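Local coordinates for RNA pseudouridylate synthase domain-containing protein 1 (Homo sapiens, PDB 5VBB) that probably converts uridine to pseudouridine in RNA, as a member of the RluA family of pseudouridine synthases, at residues 99-104 / 164-169; 112-117 / 146-151. All blocks are in the same frame, centred on the assembly; numbering follows the deposited sequence.

Contact 1 (99-104 / 164-169); sequences YLALLR and VLLKPL
The small side chain of Ala101 makes a shallow hollow that Val164 CG2 and Leu166 CD1 enter. Ala101 CB lies 3.9 Å from Val164 CG2 and 4.0 Å from Leu166 CD1. Val164 CG2 is also the bump that meets Leu103, whose CD1 comes within 3.8 Å. At the other end of this face Tyr99 CE1 lies 3.8 Å from Pro168 CG, and the two side chains cross at about a right angle. The ring's edge faces Leu166 O, in plane. Tyr99 CG is anti to the carbonyl carbon (chi1 -62°), a turn that brings CD1 and CE1 to Pro168. An alanine here would lose these ring contacts and probably open a gap beside Pro168. On the opposite face of the sheet, Leu100 CD2 touches Leu165 CD1 at 4.0 Å. Four backbone hydrogen bonds hold the strands, among them Leu166 N to Tyr99 O at 2.7 Å. The two strands are neighbours in the large antiparallel sheet of the pseudouridine synthase fold. The Tyr99 side chain is about 7 Å from that of Asp67, the probable catalytic aspartate. Helix 175-182 packs on Tyr99, Leu103, Leu166 and Pro168. Strand 208-216 flanks 99-104 along its other edge, and strand 146-156 meets Leu103, Leu166 and Leu100.

Contact 2 (112-117 / 146-151); sequences VTISHA and TDLVVL
Thr146, the antiparallel partner of Ile114, has its hydroxyl OG1 gripped by two side chains of helix 175-182, through His179 ND1 and Gln175 NE2. The pairing belongs to the large antiparallel sheet of the pseudouridine synthase fold. Here the short strand 111-114 lies along one edge of strand 146-156. His179 serves both segments, because its NE2 is hydrogen-bonded to His116 O. The imidazole thus ties the chain just after the short strand to Thr146 and is held by a bond at each nitrogen.

Four backbone hydrogen bonds join the strands. Ile114 N reaches Thr146 O at 2.8 Å and is tilted 16° from the carbonyl plane. Thr146 N returns a bond to Ile114 O, also 2.8 Å and nearly straight at 169°. Val112 and Leu148 form the second such pair, and Thr113 and Asp147 form the non-hydrogen-bonded pair between them.

Ile114, Val112, Thr146 and Leu148 turn to one face of the sheet. Leu148 CG is anti to the backbone N (chi1 -178°), and its CD1 comes to 4.1 Å from Ile114 CD1. The two side chains meet at an oblique angle. Val112 and Leu148 touch nearer the backbone, CB to CB at 4.2 Å. On this face Ile114 and Thr146 meet the helix, Ile114 through His179, while Leu148 packs on Val164 and Leu166 of the next strand.

The Thr113 and Asp147 side chains lie on the other face. The Asp147 carboxylate is paired there with Arg111, the first residue of the short strand, through a salt bridge from OD2 to NH2. Beside the paired backbones, Leu148 CB rests 3.5 Å from Val112 O.

The two contacts lie in one antiparallel sheet, with centres about 8 Å apart. Strands 146-156 and 159-168, consecutive in the chain, are neighbours there, so the order runs 111-114, 146-156, 159-168, 96-104. Backbone bonds connect the contacts directly: Lys167 N to Asp147 O at 2.8 Å and Leu165 N to Val149 O at 2.9 Å. Along the chain, contact 2 is nested inside the loop that contact 1 closes. Helix 175-182 packs on residues of both. Contact 1 is buried near the centre of the chain and closer to the probable active site. Contact 2 extends the sheet outward to a partly exposed edge.

Contact 1 (99-104 / 164-169)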
ATOM      1  N   TYR A  99       1.812  -4.535   2.331  1.00 32.54           N
ATOM      2  CA  TYR A  99       1.702  -4.117   0.949  1.00 31.98           C
ATOM      3  C   TYR A  99       2.677  -4.871   0.125  1.00 36.50           C
ATOM      4  O   TYR A  99       3.695  -5.322   0.640  1.00 33.51           O
ATOM      5  CB  TYR A  99       2.074  -2.626   0.810  1.00 33.20           C
ATOM      6  CG  TYR A  99       1.199  -1.666   1.563  1.00 35.17           C
ATOM      7  CD1 TYR A  99       1.188  -1.647   2.955  1.00 37.19           C
ATOM      8  CD2 TYR A  99       0.374  -0.763   0.887  1.00 37.00           C
ATOM      9  CE1 TYR A  99       0.336  -0.807   3.657  1.00 40.35           C
ATOM     10  CE2 TYR A  99      -0.446   0.122   1.587  1.00 39.05           C
ATOM     11  CZ  TYR A  99      -0.464   0.086   2.973  1.00 42.41           C
ATOM     12  OH  TYR A  99      -1.187   0.973   3.704  1.00 40.83           O
ATOM     13  N   LEU A 100       2.418  -4.919  -1.176  1.00 33.76           N
ATOM     14  CA  LEU A 100       3.345  -5.439  -2.158  1.00 33.30           C
ATOM     15  C   LEU A 100       3.785  -4.267  -2.985  1.00 37.54           C
ATOM     16  O   LEU A 100       2.994  -3.339  -3.205  1.00 37.04           O
ATOM     17  CB  LEU A 100       2.664  -6.452  -3.088  1.00 33.60           C
ATOM     18  CG  LEU A 100       2.202  -7.732  -2.442  1.00 37.73           C
ATOM     19  CD1 LEU A 100       1.368  -8.534  -3.385  1.00 36.78           C
ATOM     20  CD2 LEU A 100       3.378  -8.572  -1.938  1.00 40.62           C
ATOM     21  N   ALA A 101       5.007  -4.347  -3.548  1.00 34.08           N
ATOM     22  CA  ALA A 101       5.510  -3.305  -4.425  1.00 33.44           C
ATOM     23  C   ALA A 101       6.572  -3.812  -5.330  1.00 38.09           C
ATOM     24  O   ALA A 101       7.236  -4.792  -5.001  1.00 37.53           O
ATOM     25  CB  ALA A 101       6.073  -2.147  -3.609  1.00 34.26           C
ATOM     26  N   LEU A 102       6.751  -3.122  -6.483  1.00 34.94           N
ATOM     27  CA  LEU A 102       7.851  -3.337  -7.380  1.00 34.38           C
ATOM     28  C   LEU A 102       8.682  -2.079  -7.216  1.00 38.13           C
ATOM     29  O   LEU A 102       8.180  -1.002  -7.454  1.00 38.74           O
ATOM     30  CB  LEU A 102       7.444  -3.515  -8.816  1.00 34.85           C
ATOM     31  CG  LEU A 102       6.632  -4.764  -9.141  1.00 39.22           C
ATOM     32  CD1 LEU A 102       6.171  -4.746 -10.576  1.00 40.37           C
ATOM     33  CD2 LEU A 102       7.400  -5.996  -8.851  1.00 38.25           C
ATOM     34  N   LEU A 103       9.925  -2.224  -6.749  1.00 35.83           N
ATOM     35  CA  LEU A 103      10.820  -1.121  -6.467  1.00 35.88           C
ATOM     36  C   LEU A 103      11.986  -1.101  -7.444  1.00 39.70           C
ATOM     37  O   LEU A 103      12.448  -2.168  -7.832  1.00 38.61           O
ATOM     38  CB  LEU A 103      11.404  -1.314  -5.060  1.00 35.64           C
ATOM     39  CG  LEU A 103      10.444  -1.368  -3.882  1.00 37.38           C
ATOM     40  CD1 LEU A 103      11.237  -1.333  -2.594  1.00 36.51           C
ATOM     41  CD2 LEU A 103       9.461  -0.204  -3.928  1.00 35.39           C
ATOM     42  N   ARG A 104      12.563   0.081  -7.691  1.00 36.76           N
ATOM     43  CA  ARG A 104      13.724   0.233  -8.590  1.00 36.98           C
ATOM     44  C   ARG A 104      14.983  -0.376  -7.987  1.00 42.06           C
ATOM     45  O   ARG A 104      15.261  -0.136  -6.822  1.00 41.12           O
ATOM     46  CB  ARG A 104      14.006   1.719  -8.892  1.00 37.70           C
ATOM     47  CG  ARG A 104      12.920   2.443  -9.696  1.00 43.58           C
ATOM     48  CD  ARG A 104      12.977   2.025 -11.125  1.00 48.61           C
ATOM     49  NE  ARG A 104      11.932   2.610 -11.962  1.00 48.11           N
ATOM     50  CZ  ARG A 104      11.560   2.110 -13.130  1.00 52.82           C
ATOM     51  NH1 ARG A 104      12.145   1.019 -13.609  1.00 42.96           N
ATOM     52  NH2 ARG A 104      10.573   2.672 -13.815  1.00 50.31           N
ATOM     53  N   VAL A 164       8.777  -6.667  -3.512  1.00 34.50           N
ATOM     54  CA  VAL A 164       8.904  -6.686  -2.065  1.00 33.78           C
ATOM     55  C   VAL A 164       7.584  -6.761  -1.359  1.00 36.16           C
ATOM     56  O   VAL A 164       6.558  -6.344  -1.900  1.00 33.75           O
ATOM     57  CB  VAL A 164       9.682  -5.446  -1.541  1.00 37.58           C
ATOM     58  CG1 VAL A 164      11.038  -5.301  -2.224  1.00 37.21           C
ATOM     59  CG2 VAL A 164       8.863  -4.162  -1.717  1.00 37.29           C
ATOM     60  N   LEU A 165       7.644  -7.198  -0.089  1.00 32.27           N
ATOM     61  CA  LEU A 165       6.531  -7.157   0.851  1.00 33.55           C
ATOM     62  C   LEU A 165       6.913  -6.047   1.847  1.00 36.02           C
ATOM     63  O   LEU A 165       8.039  -6.050   2.369  1.00 36.72           O
ATOM     64  CB  LEU A 165       6.376  -8.499   1.570  1.00 34.98           C
ATOM     65  CG  LEU A 165       5.254  -8.636   2.630  1.00 39.66           C
ATOM     66  CD1 LEU A 165       3.903  -8.495   2.013  1.00 41.86           C
ATOM     67  CD2 LEU A 165       5.310  -9.969   3.277  1.00 45.54           C
ATOM     68  N   LEU A 166       5.995  -5.116   2.120  1.00 31.84           N
ATOM     69  CA  LEU A 166       6.223  -4.009   3.045  1.00 31.53           C
ATOM     70  C   LEU A 166       5.246  -4.060   4.159  1.00 33.85           C
ATOM     71  O   LEU A 166       4.046  -4.108   3.904  1.00 33.41           O
ATOM     72  CB  LEU A 166       6.088  -2.675   2.332  1.00 32.04           C
ATOM     73  CG  LEU A 166       7.073  -2.459   1.173  1.00 36.30           C
ATOM     74  CD1 LEU A 166       6.587  -1.419   0.244  1.00 36.03           C
ATOM     75  CD2 LEU A 166       8.451  -2.153   1.671  1.00 35.53           C
ATOM     76  N   LYS A 167       5.721  -4.043   5.404  1.00 33.78           N
ATOM     77  CA  LYS A 167       4.830  -4.035   6.561  1.00 33.09           C
ATOM     78  C   LYS A 167       5.128  -2.778   7.364  1.00 37.20           C
ATOM     79  O   LYS A 167       6.151  -2.701   8.051  1.00 37.82           O
ATOM     80  CB  LYS A 167       5.034  -5.285   7.394  1.00 36.29           C
ATOM     81  CG  LYS A 167       3.988  -5.449   8.500  1.00 48.35           C
ATOM     82  CD  LYS A 167       4.365  -6.562   9.421  1.00 60.31           C
ATOM     83  CE  LYS A 167       3.476  -6.605  10.621  1.00 61.78           C
ATOM     84  NZ  LYS A 167       3.885  -7.686  11.544  1.00 85.26           N
ATOM     85  N   PRO A 168       4.293  -1.743   7.245  1.00 34.44           N
ATOM     86  CA  PRO A 168       4.524  -0.560   8.074  1.00 35.57           C
ATOM     87  C   PRO A 168       4.019  -0.795   9.494  1.00 40.10           C
ATOM     88  O   PRO A 168       2.962  -1.389   9.658  1.00 40.50           O
ATOM     89  CB  PRO A 168       3.695   0.518   7.402  1.00 37.93           C
ATOM     90  CG  PRO A 168       2.555  -0.202   6.718  1.00 40.62           C
ATOM     91  CD  PRO A 168       3.038  -1.633   6.473  1.00 36.14           C
ATOM     92  N   LEU A 169       4.754  -0.330  10.492  1.00 36.19           N
ATOM     93  CA  LEU A 169       4.300  -0.377  11.879  1.00 35.30           C
ATOM     94  C   LEU A 169       3.866   0.999  12.327  1.00 38.37           C
ATOM     95  O   LEU A 169       3.521   1.149  13.477  1.00 38.55           O
ATOM     96  CB  LEU A 169       5.380  -0.944  12.797  1.00 34.97           C
ATOM     97  CG  LEU A 169       5.727  -2.415  12.501  1.00 40.38           C
ATOM     98  CD1 LEU A 169       6.830  -2.911  13.400  1.00 41.52           C
ATOM     99  CD2 LEU A 169       4.502  -3.315  12.673  1.00 45.11           C
TER

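Contact 2 (112-117 / 146-151)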
ATOM      1  N   VAL A 112      15.018  -5.559   5.294  1.00 38.07           N
ATOM      2  CA  VAL A 112      15.495  -4.232   5.692  1.00 38.15           C
ATOM      3  C   VAL A 112      14.492  -3.612   6.641  1.00 39.87           C
ATOM      4  O   VAL A 112      13.299  -3.563   6.329  1.00 40.16           O
ATOM      5  CB  VAL A 112      15.695  -3.316   4.453  1.00 42.47           C
ATOM      6  CG1 VAL A 112      16.134  -1.909   4.847  1.00 41.18           C
ATOM      7  CG2 VAL A 112      16.675  -3.927   3.466  1.00 43.55           C
ATOM      8  N   THR A 113      14.984  -3.075   7.752  1.00 35.31           N
ATOM      9  CA  THR A 113      14.178  -2.301   8.701  1.00 35.38           C
ATOM     10  C   THR A 113      14.439  -0.864   8.302  1.00 40.34           C
ATOM     11  O   THR A 113      15.595  -0.468   8.236  1.00 41.74           O
ATOM     12  CB  THR A 113      14.643  -2.554  10.137  1.00 45.78           C
ATOM     13  OG1 THR A 113      14.445  -3.922  10.430  1.00 43.06           O
ATOM     14  CG2 THR A 113      13.875  -1.751  11.132  1.00 44.89           C
ATOM     15  N   ILE A 114      13.408  -0.095   7.985  1.00 34.43           N
ATOM     16  CA  ILE A 114      13.574   1.309   7.571  1.00 33.82           C
ATOM     17  C   ILE A 114      12.958   2.113   8.673  1.00 37.63           C
ATOM     18  O   ILE A 114      11.736   2.063   8.877  1.00 34.17           O
ATOM     19  CB  ILE A 114      12.912   1.649   6.233  1.00 35.92           C
ATOM     20  CG1 ILE A 114      13.203   0.554   5.171  1.00 37.95           C
ATOM     21  CG2 ILE A 114      13.419   3.029   5.797  1.00 37.72           C
ATOM     22  CD1 ILE A 114      12.377   0.615   3.980  1.00 43.77           C
ATOM     23  N   SER A 115      13.788   2.834   9.395  1.00 34.54           N
ATOM     24  CA  SER A 115      13.364   3.542  10.601  1.00 35.19           C
ATOM     25  C   SER A 115      13.522   5.060  10.523  1.00 41.62           C
ATOM     26  O   SER A 115      13.162   5.716  11.486  1.00 39.88           O
ATOM     27  CB  SER A 115      14.180   3.010  11.776  1.00 38.36           C
ATOM     28  OG  SER A 115      15.563   3.276  11.596  1.00 41.82           O
ATOM     29  N   HIS A 116      14.046   5.625   9.414  1.00 39.99           N
ATOM     30  CA  HIS A 116      14.238   7.079   9.304  1.00 43.29           C
ATOM     31  C   HIS A 116      12.915   7.766   9.528  1.00 42.89           C
ATOM     32  O   HIS A 116      11.913   7.360   8.939  1.00 38.39           O
ATOM     33  CB  HIS A 116      14.725   7.510   7.915  1.00 47.69           C
ATOM     34  CG  HIS A 116      16.076   7.011   7.505  1.00 54.30           C
ATOM     35  ND1 HIS A 116      17.045   6.682   8.433  1.00 58.36           N
ATOM     36  CD2 HIS A 116      16.568   6.814   6.261  1.00 57.47           C
ATOM     37  CE1 HIS A 116      18.096   6.296   7.725  1.00 58.85           C
ATOM     38  NE2 HIS A 116      17.839   6.341   6.412  1.00 58.36           N
ATOM     39  N   ALA A 117      12.912   8.805  10.363  1.00 40.95           N
ATOM     40  CA  ALA A 117      11.702   9.555  10.682  1.00 38.68           C
ATOM     41  C   ALA A 117      11.242  10.342   9.439  1.00 41.91           C
ATOM     42  O   ALA A 117      12.076  10.751   8.642  1.00 40.99           O
ATOM     43  CB  ALA A 117      11.955  10.482  11.862  1.00 38.74           C
ATOM     44  N   THR A 146       9.154   0.887   8.768  1.00 31.73           N
ATOM     45  CA  THR A 146       8.730   0.033   7.667  1.00 32.21           C
ATOM     46  C   THR A 146       9.642  -1.167   7.596  1.00 38.10           C
ATOM     47  O   THR A 146      10.867  -1.027   7.476  1.00 39.01           O
ATOM     48  CB  THR A 146       8.757   0.728   6.284  1.00 36.25           C
ATOM     49  OG1 THR A 146       7.918   1.857   6.284  1.00 36.34           O
ATOM     50  CG2 THR A 146       8.273  -0.195   5.169  1.00 35.99           C
ATOM     51  N   ASP A 147       9.051  -2.332   7.684  1.00 33.32           N
ATOM     52  CA  ASP A 147       9.749  -3.592   7.519  1.00 34.57           C
ATOM     53  C   ASP A 147       9.631  -4.024   6.055  1.00 35.37           C
ATOM     54  O   ASP A 147       8.531  -4.178   5.541  1.00 35.69           O
ATOM     55  CB  ASP A 147       9.138  -4.614   8.451  1.00 37.34           C
ATOM     56  CG  ASP A 147       9.747  -5.985   8.427  1.00 47.99           C
ATOM     57  OD1 ASP A 147      10.962  -6.090   8.196  1.00 46.46           O
ATOM     58  OD2 ASP A 147       9.025  -6.951   8.744  1.00 56.95           O
ATOM     59  N   LEU A 148      10.750  -4.213   5.394  1.00 34.17           N
ATOM     60  CA  LEU A 148      10.790  -4.561   3.961  1.00 31.66           C
ATOM     61  C   LEU A 148      11.404  -5.951   3.826  1.00 36.36           C
ATOM     62  O   LEU A 148      12.541  -6.150   4.252  1.00 37.17           O
ATOM     63  CB  LEU A 148      11.660  -3.528   3.221  1.00 31.66           C
ATOM     64  CG  LEU A 148      11.840  -3.640   1.699  1.00 33.18           C
ATOM     65  CD1 LEU A 148      12.182  -2.305   1.103  1.00 34.97           C
ATOM     66  CD2 LEU A 148      12.976  -4.631   1.289  1.00 34.92           C
ATOM     67  N   VAL A 149      10.721  -6.854   3.136  1.00 33.11           N
ATOM     68  CA  VAL A 149      11.195  -8.210   2.839  1.00 33.70           C
ATOM     69  C   VAL A 149      11.277  -8.349   1.291  1.00 37.07           C
ATOM     70  O   VAL A 149      10.270  -8.181   0.578  1.00 35.75           O
ATOM     71  CB  VAL A 149      10.245  -9.275   3.467  1.00 36.10           C
ATOM     72  CG1 VAL A 149      10.700 -10.691   3.133  1.00 37.72           C
ATOM     73  CG2 VAL A 149      10.161  -9.106   4.985  1.00 36.12           C
ATOM     74  N   VAL A 150      12.441  -8.726   0.790  1.00 33.71           N
ATOM     75  CA  VAL A 150      12.636  -8.886  -0.645  1.00 34.72           C
ATOM     76  C   VAL A 150      12.077 -10.246  -1.074  1.00 39.30           C
ATOM     77  O   VAL A 150      12.494 -11.258  -0.536  1.00 37.56           O
ATOM     78  CB  VAL A 150      14.109  -8.714  -1.056  1.00 38.05           C
ATOM     79  CG1 VAL A 150      14.271  -8.857  -2.551  1.00 38.45           C
ATOM     80  CG2 VAL A 150      14.658  -7.363  -0.615  1.00 37.43           C
ATOM     81  N   LEU A 151      11.134 -10.259  -2.037  1.00 36.12           N
ATOM     82  CA  LEU A 151      10.511 -11.486  -2.512  1.00 36.03           C
ATOM     83  C   LEU A 151      11.238 -12.022  -3.726  1.00 40.59           C
ATOM     84  O   LEU A 151      11.531 -13.218  -3.805  1.00 39.88           O
ATOM     85  CB  LEU A 151       9.053 -11.237  -2.857  1.00 36.27           C
ATOM     86  CG  LEU A 151       8.190 -10.740  -1.737  1.00 40.06           C
ATOM     87  CD1 LEU A 151       6.842 -10.300  -2.286  1.00 40.03           C
ATOM     88  CD2 LEU A 151       8.111 -11.768  -0.590  1.00 39.80           C
TER